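PDB 3SDS: ornithine carbamoyltransferase, mitochondrial from Coccidioides immitis, which catalyses the transfer of the carbamoyl group of carbamoyl phosphate to L-ornithine, yielding L-citrulline and phosphate in the first step from ornithine to arginine. Local coordinates for residues A70-K75 / V116-M121; V89-H94 / S340-F345; N199-L204 / Y223-H228; E109-T114 / H132-N137; A161-I166 / A205-K210. One frame throughout, in Å; residues are numbered along the deposited sequence.

In the fold
From the N terminus, A70-K75 opens contact 1, V89-H94 opens contact 2 and E109-T114 opens contact 4. V116-M121 then closes contact 1, which crosses both others, and H132-N137 closes contact 4. These two meet along helix 111-119, where M72 touches T114, and both lie in the carbamoyl phosphate domain. A161-I166 next opens contact 5 and N199-L204 opens contact 3; A205-K210 closes the former before Y223-H228 closes the latter, so this pair crosses as well, sharing helix 199-210. Contact 2 closes last, at S340-F345, with contacts 3, 4 and 5 nested in its loop. Contacts 2 and 5 link segments from the two domains.

Contact 1 (A70-K75 / V116-M121); sequences AMMFSK and VVISSM
M72 and I118 reach across from strand to helix and meet tip to tip, with M72 CE 4.1 Å from I118 CD1. M72 CG and I118 CG1 both start beside their own backbone N, and a bend at the thioether (chi3 86°) brings the M72 methyl round to the end of the isoleucine. The other branch of I118 serves a second strand residue: its CG2 lies 4.5 Å from A70 CB, a looser apposition. One isoleucine therefore spans two strand residues whose side chains leave the same face, while M71 and F73 turn to the opposite face, against helix 78-90.

No polar bond joins the strand to the helix; S120 OG donates to V117 O at 2.9 Å, tilted 32° from the carbonyl plane, and M121 N bonds to I118 O at 3.1 Å. On the strand side, A70 and M72 use backbone bonds to the neighbouring strand 124-128. V117 and M121 pack on R79 and L335 of the second subunit.

Helix 111-119 belongs to the crossover from strand 94-98 to strand 124-128, and strand 68-73 lies between those two in the sheet. The contact seats the crossover helix on that central strand. Its chemistry is wholly apolar, so shape and burial, rather than directed bonds, probably position I118, on a sheet whose strand 124-128 carries R128, a probable carbamoyl phosphate ligand.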
# COMPACT_ATOMS: atom_id res chain seq x y z
N ALA A 70 -9.15 4.39 6.00
CA ALA A 70 -8.72 5.06 4.75
C ALA A 70 -7.93 6.34 5.01
O ALA A 70 -8.35 7.21 5.78
CB ALA A 70 -9.92 5.35 3.86
N MET A 71 -6.76 6.45 4.38
CA MET A 71 -5.95 7.68 4.43
C MET A 71 -6.08 8.43 3.11
O MET A 71 -5.64 7.95 2.05
CB MET A 71 -4.47 7.36 4.69
CG MET A 71 -4.19 6.47 5.89
SD MET A 71 -2.42 6.08 6.10
CE MET A 71 -2.09 4.95 4.76
N MET A 72 -6.70 9.61 3.15
CA MET A 72 -6.86 10.43 1.93
C MET A 72 -5.94 11.65 1.91
O MET A 72 -6.14 12.61 2.68
CB MET A 72 -8.31 10.85 1.72
CG MET A 72 -9.20 9.71 1.28
SD MET A 72 -10.96 10.09 1.40
CE MET A 72 -11.25 10.88 -0.18
N PHE A 73 -4.93 11.63 1.04
CA PHE A 73 -3.96 12.71 0.99
C PHE A 73 -3.96 13.48 -0.33
O PHE A 73 -3.80 12.89 -1.39
CB PHE A 73 -2.55 12.20 1.35
CG PHE A 73 -2.45 11.58 2.74
CD1 PHE A 73 -1.61 10.51 2.97
CD2 PHE A 73 -3.21 12.05 3.80
CE1 PHE A 73 -1.52 9.94 4.23
CE2 PHE A 73 -3.13 11.47 5.06
CZ PHE A 73 -2.28 10.42 5.27
N SER A 74 -4.13 14.81 -0.23
CA SER A 74 -4.21 15.71 -1.40
C SER A 74 -2.86 16.16 -1.97
O SER A 74 -2.74 16.47 -3.17
CB SER A 74 -5.02 16.96 -1.03
OG SER A 74 -6.41 16.73 -1.25
N LYS A 75 -1.87 16.26 -1.09
CA LYS A 75 -0.50 16.53 -1.49
C LYS A 75 0.34 15.51 -0.73
O LYS A 75 -0.12 14.99 0.30
CB LYS A 75 -0.11 17.97 -1.13
N VAL A 116 -20.07 9.69 0.73
CA VAL A 116 -21.04 8.69 1.16
C VAL A 116 -20.50 7.28 0.88
O VAL A 116 -20.53 6.42 1.77
CB VAL A 116 -22.43 8.89 0.52
CG1 VAL A 116 -23.26 7.59 0.55
CG2 VAL A 116 -23.18 10.03 1.20
N VAL A 117 -19.97 7.10 -0.34
CA VAL A 117 -19.47 5.81 -0.85
C VAL A 117 -18.27 5.22 -0.11
O VAL A 117 -18.30 4.06 0.30
CB VAL A 117 -19.18 5.90 -2.38
CG1 VAL A 117 -18.59 4.58 -2.92
CG2 VAL A 117 -20.45 6.24 -3.13
N ILE A 118 -17.20 6.00 0.05
CA ILE A 118 -16.00 5.51 0.75
C ILE A 118 -16.30 5.20 2.21
O ILE A 118 -15.92 4.14 2.70
CB ILE A 118 -14.78 6.48 0.63
CG1 ILE A 118 -14.37 6.60 -0.85
CG2 ILE A 118 -13.60 5.99 1.44
CD1 ILE A 118 -13.04 7.31 -1.10
N SER A 119 -17.02 6.11 2.88
CA SER A 119 -17.34 5.93 4.30
C SER A 119 -18.22 4.70 4.58
O SER A 119 -18.22 4.18 5.71
CB SER A 119 -17.95 7.20 4.92
OG SER A 119 -19.29 7.39 4.53
N SER A 120 -18.94 4.21 3.57
CA SER A 120 -19.79 3.06 3.77
C SER A 120 -19.04 1.71 3.75
O SER A 120 -19.59 0.67 4.13
CB SER A 120 -21.00 3.08 2.82
OG SER A 120 -20.63 2.88 1.46
N MET A 121 -17.77 1.74 3.32
CA MET A 121 -16.93 0.51 3.21
C MET A 121 -15.64 0.58 4.06
O MET A 121 -14.77 -0.27 3.92
CB MET A 121 -16.61 0.15 1.73
CG MET A 121 -17.83 -0.02 0.79
SD MET A 121 -17.45 -0.47 -0.96
CE MET A 121 -16.90 1.06 -1.70

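Contact 2 (V89-H94 / S340-F345); sequences VKMGGH and SALEAF
The Schellman motif that ends helix 78-90 places M91 against L342 of the long C-terminal helix 327-347. G92 leaves the helical conformation with a positive phi of 77°, and its N bonds to V89 O at 2.8 Å within the last turn. From this turn the M91 chain runs out to the other helix and bends at its thioether (chi3 -83°). That bend lays CE against the base and one branch of L342, 4.1 Å from CB and 4.2 Å from CD1; the two side chains cross obliquely. The sulfur stands over the next residue, with M91 SD 4.4 Å from E343 N, a van der Waals approach. L342 also packs on A87 and V88, within helix 78-90.

E343 takes part through its backbone and inner side chain, while its carboxylate leads away to a hydrogen bond with Y47 OH and a salt bridge with R59 NH2.

The two domains are joined here, since the C-terminal helix returns to pack beside the carbamoyl phosphate domain. Across the junction itself the chemistry is that of a bent thioether packed against a leucine, while the charge of E343 is probably balanced by R59, to one side.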
# COMPACT_ATOMS: atom_id res chain seq x y z
N VAL A 89 -1.64 -0.37 12.64
CA VAL A 89 -1.15 -1.75 12.70
C VAL A 89 -0.95 -2.30 14.13
O VAL A 89 -1.26 -3.46 14.40
CB VAL A 89 0.13 -1.95 11.83
CG1 VAL A 89 0.80 -3.31 12.11
CG2 VAL A 89 -0.21 -1.79 10.36
N LYS A 90 -0.45 -1.48 15.06
CA LYS A 90 -0.41 -1.88 16.49
C LYS A 90 -1.77 -2.37 16.98
O LYS A 90 -1.82 -3.34 17.79
CB LYS A 90 0.11 -0.75 17.39
CG LYS A 90 1.63 -0.63 17.45
CD LYS A 90 2.21 -1.58 18.49
CE LYS A 90 3.60 -2.18 18.09
NZ LYS A 90 4.53 -1.24 17.37
N MET A 91 -2.85 -1.74 16.51
CA MET A 91 -4.22 -2.19 16.84
C MET A 91 -4.76 -3.36 15.97
O MET A 91 -5.92 -3.78 16.12
CB MET A 91 -5.19 -1.03 16.89
CG MET A 91 -5.09 -0.27 18.19
SD MET A 91 -5.99 1.31 18.24
CE MET A 91 -4.74 2.32 17.45
N GLY A 92 -3.91 -3.89 15.10
CA GLY A 92 -4.28 -5.04 14.29
C GLY A 92 -5.18 -4.72 13.13
O GLY A 92 -5.75 -5.64 12.54
N GLY A 93 -5.31 -3.44 12.76
CA GLY A 93 -6.14 -3.05 11.61
C GLY A 93 -5.35 -2.91 10.32
O GLY A 93 -4.12 -3.09 10.32
N HIS A 94 -6.05 -2.58 9.22
CA HIS A 94 -5.41 -2.29 7.92
C HIS A 94 -5.54 -0.82 7.42
O HIS A 94 -6.64 -0.30 7.24
CB HIS A 94 -5.89 -3.26 6.84
CG HIS A 94 -5.32 -2.97 5.48
ND1 HIS A 94 -4.04 -3.33 5.12
CD2 HIS A 94 -5.86 -2.36 4.40
CE1 HIS A 94 -3.82 -2.96 3.87
NE2 HIS A 94 -4.91 -2.37 3.41
N SER A 340 -3.52 6.91 20.47
CA SER A 340 -4.44 7.48 21.46
C SER A 340 -5.70 8.01 20.77
O SER A 340 -6.83 7.71 21.19
CB SER A 340 -3.73 8.60 22.22
OG SER A 340 -4.52 9.13 23.25
N ALA A 341 -5.50 8.77 19.69
CA ALA A 341 -6.60 9.42 18.99
C ALA A 341 -7.53 8.44 18.28
O ALA A 341 -8.76 8.58 18.35
CB ALA A 341 -6.10 10.48 18.04
N LEU A 342 -6.94 7.46 17.60
CA LEU A 342 -7.72 6.43 16.92
C LEU A 342 -8.47 5.55 17.93
O LEU A 342 -9.62 5.20 17.66
CB LEU A 342 -6.86 5.55 16.01
CG LEU A 342 -6.08 6.16 14.84
CD1 LEU A 342 -4.87 5.29 14.54
CD2 LEU A 342 -6.94 6.29 13.61
N GLU A 343 -7.85 5.18 19.05
CA GLU A 343 -8.60 4.45 20.09
C GLU A 343 -9.83 5.24 20.54
O GLU A 343 -10.92 4.67 20.70
CB GLU A 343 -7.75 4.12 21.32
CG GLU A 343 -8.40 3.09 22.26
CD GLU A 343 -8.07 3.33 23.73
OE1 GLU A 343 -7.28 4.26 24.01
OE2 GLU A 343 -8.61 2.58 24.60
N ALA A 344 -9.64 6.54 20.75
CA ALA A 344 -10.69 7.40 21.29
C ALA A 344 -11.86 7.58 20.33
O ALA A 344 -13.04 7.50 20.73
CB ALA A 344 -10.12 8.72 21.67
N PHE A 345 -11.54 7.84 19.06
CA PHE A 345 -12.57 8.23 18.10
C PHE A 345 -13.18 7.05 17.36
O PHE A 345 -14.37 7.08 17.06
CB PHE A 345 -12.08 9.36 17.17
CG PHE A 345 -12.05 10.71 17.85
CD1 PHE A 345 -13.15 11.57 17.76
CD2 PHE A 345 -10.95 11.11 18.61
CE1 PHE A 345 -13.15 12.81 18.40
CE2 PHE A 345 -10.93 12.36 19.26
CZ PHE A 345 -12.03 13.20 19.16

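Contact 3 (N199-L204 / Y223-H228); sequences NVLFDL and YEIPSH
F202 overlaps the ring of P226, the two side chains crossing at about a right angle. The far end of the phenyl ring does the touching: CZ lies 3.5 Å from P226 CD, and CE1 is 3.8 Å from that same CD. With its CG beside the backbone N (chi1 -54°), the phenylalanine has its ring carried out to the proline. I225 runs past it in the opposite direction, so that I225 CG2 is 4.2 Å from F202 CE1. The other branch of the isoleucine turns to L201, whose CD2 is 4.4 Å from I225 CG1. Leucine and phenylalanine, successive on the helix, thus both border I225.

N199, a probable ornithine ligand, starts the same helix. Its ND2 bonds to C151 O, while OD1 accepts a weak bond from V200 N, 2.8 Å away.

P226 is the N-cap of helix 227-237, whose I229 and V230 extend the apolar patch against F202 and I225. Helix 199-210 packs through L201 and L204 on W193 of strand 190-194, and L204 also reaches F163 of helix 156-169. The contact therefore joins two successive helices of the Rossmann-like parallel alpha/beta domain, linked in the chain through strand 214-218.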
# COMPACT_ATOMS: atom_id res chain seq x y z
N ASN A 199 -1.10 26.92 10.62
CA ASN A 199 -1.93 25.83 11.15
C ASN A 199 -1.44 25.21 12.47
O ASN A 199 -2.23 25.07 13.40
CB ASN A 199 -2.22 24.75 10.08
CG ASN A 199 -0.95 24.16 9.42
OD1 ASN A 199 0.19 24.37 9.85
ND2 ASN A 199 -1.17 23.38 8.36
N VAL A 200 -0.15 24.87 12.54
CA VAL A 200 0.41 24.23 13.73
C VAL A 200 0.32 25.13 14.97
O VAL A 200 -0.20 24.70 16.01
CB VAL A 200 1.86 23.77 13.49
CG1 VAL A 200 2.59 23.55 14.82
CG2 VAL A 200 1.90 22.47 12.58
N LEU A 201 0.81 26.36 14.85
CA LEU A 201 0.68 27.34 15.93
C LEU A 201 -0.77 27.48 16.41
O LEU A 201 -1.05 27.44 17.62
CB LEU A 201 1.25 28.69 15.51
CG LEU A 201 0.90 29.87 16.42
CD1 LEU A 201 1.42 29.64 17.83
CD2 LEU A 201 1.44 31.16 15.84
N PHE A 202 -1.70 27.63 15.46
CA PHE A 202 -3.10 27.84 15.84
C PHE A 202 -3.58 26.83 16.89
O PHE A 202 -4.03 27.24 17.98
CB PHE A 202 -4.01 27.88 14.62
CG PHE A 202 -3.59 28.90 13.57
CD1 PHE A 202 -2.82 30.01 13.92
CD2 PHE A 202 -3.98 28.74 12.24
CE1 PHE A 202 -2.43 30.92 12.97
CE2 PHE A 202 -3.59 29.64 11.28
CZ PHE A 202 -2.82 30.75 11.63
N ASP A 203 -3.45 25.52 16.59
CA ASP A 203 -3.91 24.46 17.49
C ASP A 203 -3.08 24.37 18.78
O ASP A 203 -3.65 24.13 19.86
CB ASP A 203 -3.92 23.10 16.81
CG ASP A 203 -5.31 22.69 16.31
OD1 ASP A 203 -6.33 22.84 17.02
OD2 ASP A 203 -5.36 22.18 15.17
N LEU A 204 -1.77 24.56 18.66
CA LEU A 204 -0.89 24.60 19.83
C LEU A 204 -1.37 25.68 20.82
O LEU A 204 -1.55 25.40 22.03
CB LEU A 204 0.56 24.85 19.39
CG LEU A 204 1.72 25.04 20.39
CD1 LEU A 204 1.80 23.91 21.39
CD2 LEU A 204 3.06 25.17 19.65
N TYR A 223 1.98 38.89 8.64
CA TYR A 223 2.01 37.44 8.85
C TYR A 223 1.47 37.04 10.23
O TYR A 223 1.92 36.06 10.84
CB TYR A 223 3.43 36.91 8.60
CG TYR A 223 3.88 37.19 7.19
CD1 TYR A 223 4.61 38.33 6.89
CD2 TYR A 223 3.52 36.34 6.15
CE1 TYR A 223 4.99 38.61 5.58
CE2 TYR A 223 3.90 36.59 4.84
CZ TYR A 223 4.63 37.73 4.57
OH TYR A 223 4.99 37.98 3.27
N GLU A 224 0.49 37.80 10.70
CA GLU A 224 -0.09 37.65 12.01
C GLU A 224 -1.16 36.56 12.09
O GLU A 224 -1.67 36.09 11.07
CB GLU A 224 -0.71 38.99 12.43
CG GLU A 224 0.27 40.15 12.44
CD GLU A 224 0.28 40.97 11.15
OE1 GLU A 224 -0.24 40.50 10.11
OE2 GLU A 224 0.82 42.11 11.18
N ILE A 225 -1.51 36.16 13.30
CA ILE A 225 -2.62 35.26 13.53
C ILE A 225 -3.89 35.89 12.98
O ILE A 225 -4.20 37.05 13.31
CB ILE A 225 -2.81 34.97 15.04
CG1 ILE A 225 -1.52 34.41 15.66
CG2 ILE A 225 -4.01 34.05 15.28
CD1 ILE A 225 -1.59 34.16 17.14
N PRO A 226 -4.62 35.16 12.12
CA PRO A 226 -5.95 35.60 11.65
C PRO A 226 -6.93 35.78 12.81
O PRO A 226 -6.96 34.97 13.73
CB PRO A 226 -6.40 34.43 10.76
CG PRO A 226 -5.15 33.79 10.31
CD PRO A 226 -4.16 33.95 11.42
N SER A 227 -7.74 36.83 12.75
CA SER A 227 -8.62 37.17 13.88
C SER A 227 -9.72 36.14 14.17
O SER A 227 -10.21 36.06 15.30
CB SER A 227 -9.17 38.58 13.75
OG SER A 227 -9.84 38.73 12.53
N HIS A 228 -10.09 35.33 13.18
CA HIS A 228 -10.93 34.18 13.47
C HIS A 228 -10.23 33.21 14.45
O HIS A 228 -10.89 32.60 15.30
CB HIS A 228 -11.36 33.43 12.19
CG HIS A 228 -12.15 32.19 12.48
ND1 HIS A 228 -13.42 32.21 13.03
CD2 HIS A 228 -11.83 30.88 12.33
CE1 HIS A 228 -13.85 30.97 13.20
NE2 HIS A 228 -12.91 30.14 12.78

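Contact 4 (E109-T114 / H132-N137); sequences ESLYDT and HSDIAN
Van der Waals contact is carried by L111, whose two methyls divide between two polar residues of the facing helix, D134 and N137. CD2 lies against the last residue of H132-N137, 3.7 Å from N137 C and 3.8 Å from N137 CB, so it rests on backbone as much as on side chain. CD1 approaches the carboxylate of D134, 4.0 Å from OD2, with the two chains slanting across each other. Having CG anti to the backbone N (chi1 -172°) extends the leucine away from its helix toward these partners.

Hydrogen bonds stay within each side. S110 is the N-cap of helix 111-119, its OG accepting from Y112 N at 3.1 Å in a weak, bent bond (131° at the hydrogen). T114 OG1 gives a second weak bond to E109 OE1, 3.0 Å away. N137 O, beside the leucine, accepts from H141 ND1, and the ring of H141 meets that of Y112 edge-to-face, adding a second link between the two helices.

Two acids of E109-T114 bind a neighbouring copy: E109 OE2 forms a salt bridge with R79 NH2 of the second subunit, and D113 OD1 a hydrogen bond with Y321 OH there.

Helix 111-119, strand 124-128 and helix 132-141 follow one another in the chain, and the contact lies at the N-terminal end of the first helix and along the early turns of the second. The start of helix 111-119 thus meets the flank of helix 132-141, two consecutive helices of the parallel alpha/beta fold of the carbamoyl phosphate domain.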
# COMPACT_ATOMS: atom_id res chain seq x y z
N GLU A 109 -16.04 13.53 -9.97
CA GLU A 109 -17.18 13.04 -9.19
C GLU A 109 -17.44 14.00 -8.01
O GLU A 109 -16.51 14.42 -7.32
CB GLU A 109 -16.89 11.61 -8.68
CG GLU A 109 -18.00 10.93 -7.87
CD GLU A 109 -17.52 9.70 -7.09
OE1 GLU A 109 -16.30 9.51 -6.91
OE2 GLU A 109 -18.37 8.91 -6.64
N SER A 110 -18.71 14.36 -7.79
CA SER A 110 -19.12 15.26 -6.69
C SER A 110 -18.52 14.91 -5.31
O SER A 110 -18.30 13.73 -5.03
CB SER A 110 -20.65 15.27 -6.61
OG SER A 110 -21.09 15.57 -5.30
N LEU A 111 -18.27 15.91 -4.46
CA LEU A 111 -17.72 15.62 -3.11
C LEU A 111 -18.70 14.83 -2.21
O LEU A 111 -18.28 14.03 -1.36
CB LEU A 111 -17.20 16.88 -2.39
CG LEU A 111 -16.45 16.53 -1.08
CD1 LEU A 111 -15.07 17.20 -0.96
CD2 LEU A 111 -17.29 16.78 0.19
N TYR A 112 -20.00 15.07 -2.43
CA TYR A 112 -21.05 14.35 -1.72
C TYR A 112 -20.91 12.83 -1.94
O TYR A 112 -20.76 12.07 -0.98
CB TYR A 112 -22.41 14.87 -2.19
CG TYR A 112 -23.59 14.37 -1.39
CD1 TYR A 112 -23.90 14.90 -0.14
CD2 TYR A 112 -24.42 13.36 -1.91
CE1 TYR A 112 -25.00 14.45 0.58
CE2 TYR A 112 -25.52 12.90 -1.19
CZ TYR A 112 -25.80 13.45 0.05
OH TYR A 112 -26.88 12.99 0.76
N ASP A 113 -20.91 12.42 -3.22
CA ASP A 113 -20.83 11.02 -3.64
C ASP A 113 -19.60 10.28 -3.05
O ASP A 113 -19.75 9.25 -2.37
CB ASP A 113 -20.82 10.94 -5.17
CG ASP A 113 -22.11 11.48 -5.81
OD1 ASP A 113 -22.92 12.15 -5.14
OD2 ASP A 113 -22.31 11.22 -7.03
N THR A 114 -18.41 10.81 -3.30
CA THR A 114 -17.17 10.24 -2.77
C THR A 114 -17.24 9.97 -1.26
O THR A 114 -16.90 8.88 -0.78
CB THR A 114 -16.01 11.18 -3.10
OG1 THR A 114 -15.79 11.16 -4.51
CG2 THR A 114 -14.74 10.78 -2.39
N HIS A 132 -10.07 24.46 4.51
CA HIS A 132 -10.90 23.88 5.58
C HIS A 132 -12.37 23.64 5.18
O HIS A 132 -13.00 22.65 5.61
CB HIS A 132 -10.83 24.67 6.89
CG HIS A 132 -11.56 23.99 8.01
ND1 HIS A 132 -10.96 23.04 8.82
CD2 HIS A 132 -12.85 24.06 8.41
CE1 HIS A 132 -11.85 22.59 9.69
NE2 HIS A 132 -13.01 23.18 9.45
N SER A 133 -12.94 24.54 4.37
CA SER A 133 -14.28 24.32 3.83
C SER A 133 -14.39 22.91 3.21
O SER A 133 -15.46 22.29 3.30
CB SER A 133 -14.67 25.42 2.82
OG SER A 133 -13.66 25.70 1.86
N ASP A 134 -13.30 22.42 2.61
CA ASP A 134 -13.26 21.07 2.02
C ASP A 134 -13.48 19.95 3.04
O ASP A 134 -14.38 19.12 2.85
CB ASP A 134 -11.95 20.85 1.25
CG ASP A 134 -12.06 21.17 -0.23
OD1 ASP A 134 -11.22 21.94 -0.74
OD2 ASP A 134 -12.97 20.64 -0.90
N ILE A 135 -12.69 19.93 4.12
CA ILE A 135 -12.76 18.85 5.13
C ILE A 135 -14.11 18.78 5.87
O ILE A 135 -14.62 17.68 6.13
CB ILE A 135 -11.53 18.88 6.13
CG1 ILE A 135 -11.55 17.69 7.09
CG2 ILE A 135 -11.51 20.14 6.95
CD1 ILE A 135 -10.92 16.47 6.55
N ALA A 136 -14.69 19.93 6.19
CA ALA A 136 -15.99 19.96 6.87
C ALA A 136 -17.09 19.33 6.01
O ALA A 136 -17.87 18.52 6.50
CB ALA A 136 -16.36 21.39 7.30
N ASN A 137 -17.12 19.67 4.73
CA ASN A 137 -18.11 19.11 3.80
C ASN A 137 -18.02 17.57 3.68
O ASN A 137 -19.04 16.88 3.58
CB ASN A 137 -18.02 19.81 2.43
CG ASN A 137 -18.41 21.31 2.49
OD1 ASN A 137 -19.26 21.71 3.29
ND2 ASN A 137 -17.79 22.12 1.64

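Contact 5 (A161-I166 / A205-K210); sequences ADFLTI and AIAATK
Helices 156-169 and 199-210 come closest within these segments at F163 and A207, whose CA atoms are 8.3 Å apart. F163 bridges the gap by itself, its CB directed at the opposite helix and its ring inserted at two consecutive alanines. CE1 lies 4.0 Å from A207 CB, and CZ is 3.8 Å from A208 CB. Because alanine offers no more than a methyl, the ring also gets down to the main chain: CZ is 3.5 Å from A208 CA, and CE1 is 3.9 Å from A208 N. L186 and V213, from loops, add to the surroundings of the phenylalanine.

A threonine hydroxyl folds back on each helix. T165 OG1 donates to A161 O at 2.8 Å, from above the carbonyl plane, and that oxygen also accepts T165 N; OG1 is bonded to N333 ND2 of the C-terminal helix as well. T209 OG1 reaches A205 O at 3.1 Å, where T209 N arrives from the opposite face of the same carbonyl. In this way both hydroxyls find partners although their residues are buried.

The two helices belong to the carbamoyl phosphate and the ornithine-binding domains, so the contact lies at the junction of the two halves of the subunit. Between them the chemistry is hydrophobic, one aromatic ring against two alanines and the main chain between them, whereas the two threonine hydroxyls bond within their own helices.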
# COMPACT_ATOMS: atom_id res chain seq x y z
N ALA A 161 0.94 15.50 20.11
CA ALA A 161 2.34 15.11 20.15
C ALA A 161 3.19 16.12 20.92
O ALA A 161 4.00 15.74 21.78
CB ALA A 161 2.89 14.94 18.75
N ASP A 162 3.00 17.40 20.61
CA ASP A 162 3.82 18.44 21.22
C ASP A 162 3.63 18.50 22.73
O ASP A 162 4.62 18.59 23.48
CB ASP A 162 3.59 19.79 20.55
CG ASP A 162 4.17 19.84 19.15
OD1 ASP A 162 4.81 18.84 18.75
OD2 ASP A 162 3.99 20.86 18.44
N PHE A 163 2.39 18.41 23.18
CA PHE A 163 2.14 18.39 24.63
C PHE A 163 2.61 17.10 25.33
O PHE A 163 3.06 17.17 26.47
CB PHE A 163 0.71 18.83 25.00
CG PHE A 163 0.60 20.31 25.21
CD1 PHE A 163 0.53 21.17 24.12
CD2 PHE A 163 0.63 20.85 26.49
CE1 PHE A 163 0.47 22.56 24.32
CE2 PHE A 163 0.58 22.25 26.70
CZ PHE A 163 0.49 23.10 25.61
N LEU A 164 2.55 15.95 24.64
CA LEU A 164 3.18 14.73 25.15
C LEU A 164 4.65 14.98 25.43
O LEU A 164 5.17 14.55 26.47
CB LEU A 164 3.07 13.57 24.15
CG LEU A 164 3.75 12.23 24.53
CD1 LEU A 164 3.39 11.76 25.95
CD2 LEU A 164 3.43 11.14 23.54
N THR A 165 5.31 15.68 24.51
CA THR A 165 6.74 15.89 24.58
C THR A 165 7.03 16.80 25.76
O THR A 165 7.92 16.51 26.56
CB THR A 165 7.28 16.52 23.29
OG1 THR A 165 6.74 15.84 22.16
CG2 THR A 165 8.78 16.45 23.25
N ILE A 166 6.27 17.90 25.87
CA ILE A 166 6.46 18.89 26.93
C ILE A 166 6.25 18.21 28.30
O ILE A 166 7.10 18.34 29.18
CB ILE A 166 5.54 20.17 26.72
CG1 ILE A 166 5.94 20.91 25.42
CG2 ILE A 166 5.57 21.13 27.93
CD1 ILE A 166 4.89 21.87 24.87
N ALA A 205 -1.61 26.89 20.29
CA ALA A 205 -2.18 28.00 21.07
C ALA A 205 -3.47 27.63 21.82
O ALA A 205 -3.59 27.92 23.01
CB ALA A 205 -2.41 29.24 20.18
N ILE A 206 -4.42 27.01 21.11
CA ILE A 206 -5.71 26.60 21.70
C ILE A 206 -5.51 25.56 22.84
O ILE A 206 -6.19 25.61 23.87
CB ILE A 206 -6.71 26.05 20.60
CG1 ILE A 206 -7.09 27.15 19.60
CG2 ILE A 206 -7.97 25.44 21.23
CD1 ILE A 206 -7.90 26.66 18.40
N ALA A 207 -4.57 24.64 22.64
CA ALA A 207 -4.21 23.64 23.64
C ALA A 207 -3.57 24.30 24.87
O ALA A 207 -4.07 24.15 25.99
CB ALA A 207 -3.29 22.60 23.03
N ALA A 208 -2.49 25.04 24.65
CA ALA A 208 -1.83 25.78 25.74
C ALA A 208 -2.79 26.60 26.63
O ALA A 208 -2.63 26.63 27.86
CB ALA A 208 -0.73 26.66 25.17
N THR A 209 -3.77 27.26 26.01
CA THR A 209 -4.78 28.02 26.74
C THR A 209 -5.55 27.11 27.69
O THR A 209 -5.68 27.42 28.87
CB THR A 209 -5.75 28.73 25.79
OG1 THR A 209 -5.04 29.70 25.02
CG2 THR A 209 -6.81 29.43 26.56
N LYS A 210 -6.05 25.98 27.19
CA LYS A 210 -6.76 25.01 28.04
C LYS A 210 -5.91 24.45 29.19
O LYS A 210 -6.45 24.08 30.25
CB LYS A 210 -7.31 23.85 27.19
CG LYS A 210 -8.34 24.25 26.12
CD LYS A 210 -8.77 23.03 25.30
CE LYS A 210 -9.66 23.43 24.12
NZ LYS A 210 -11.08 23.66 24.49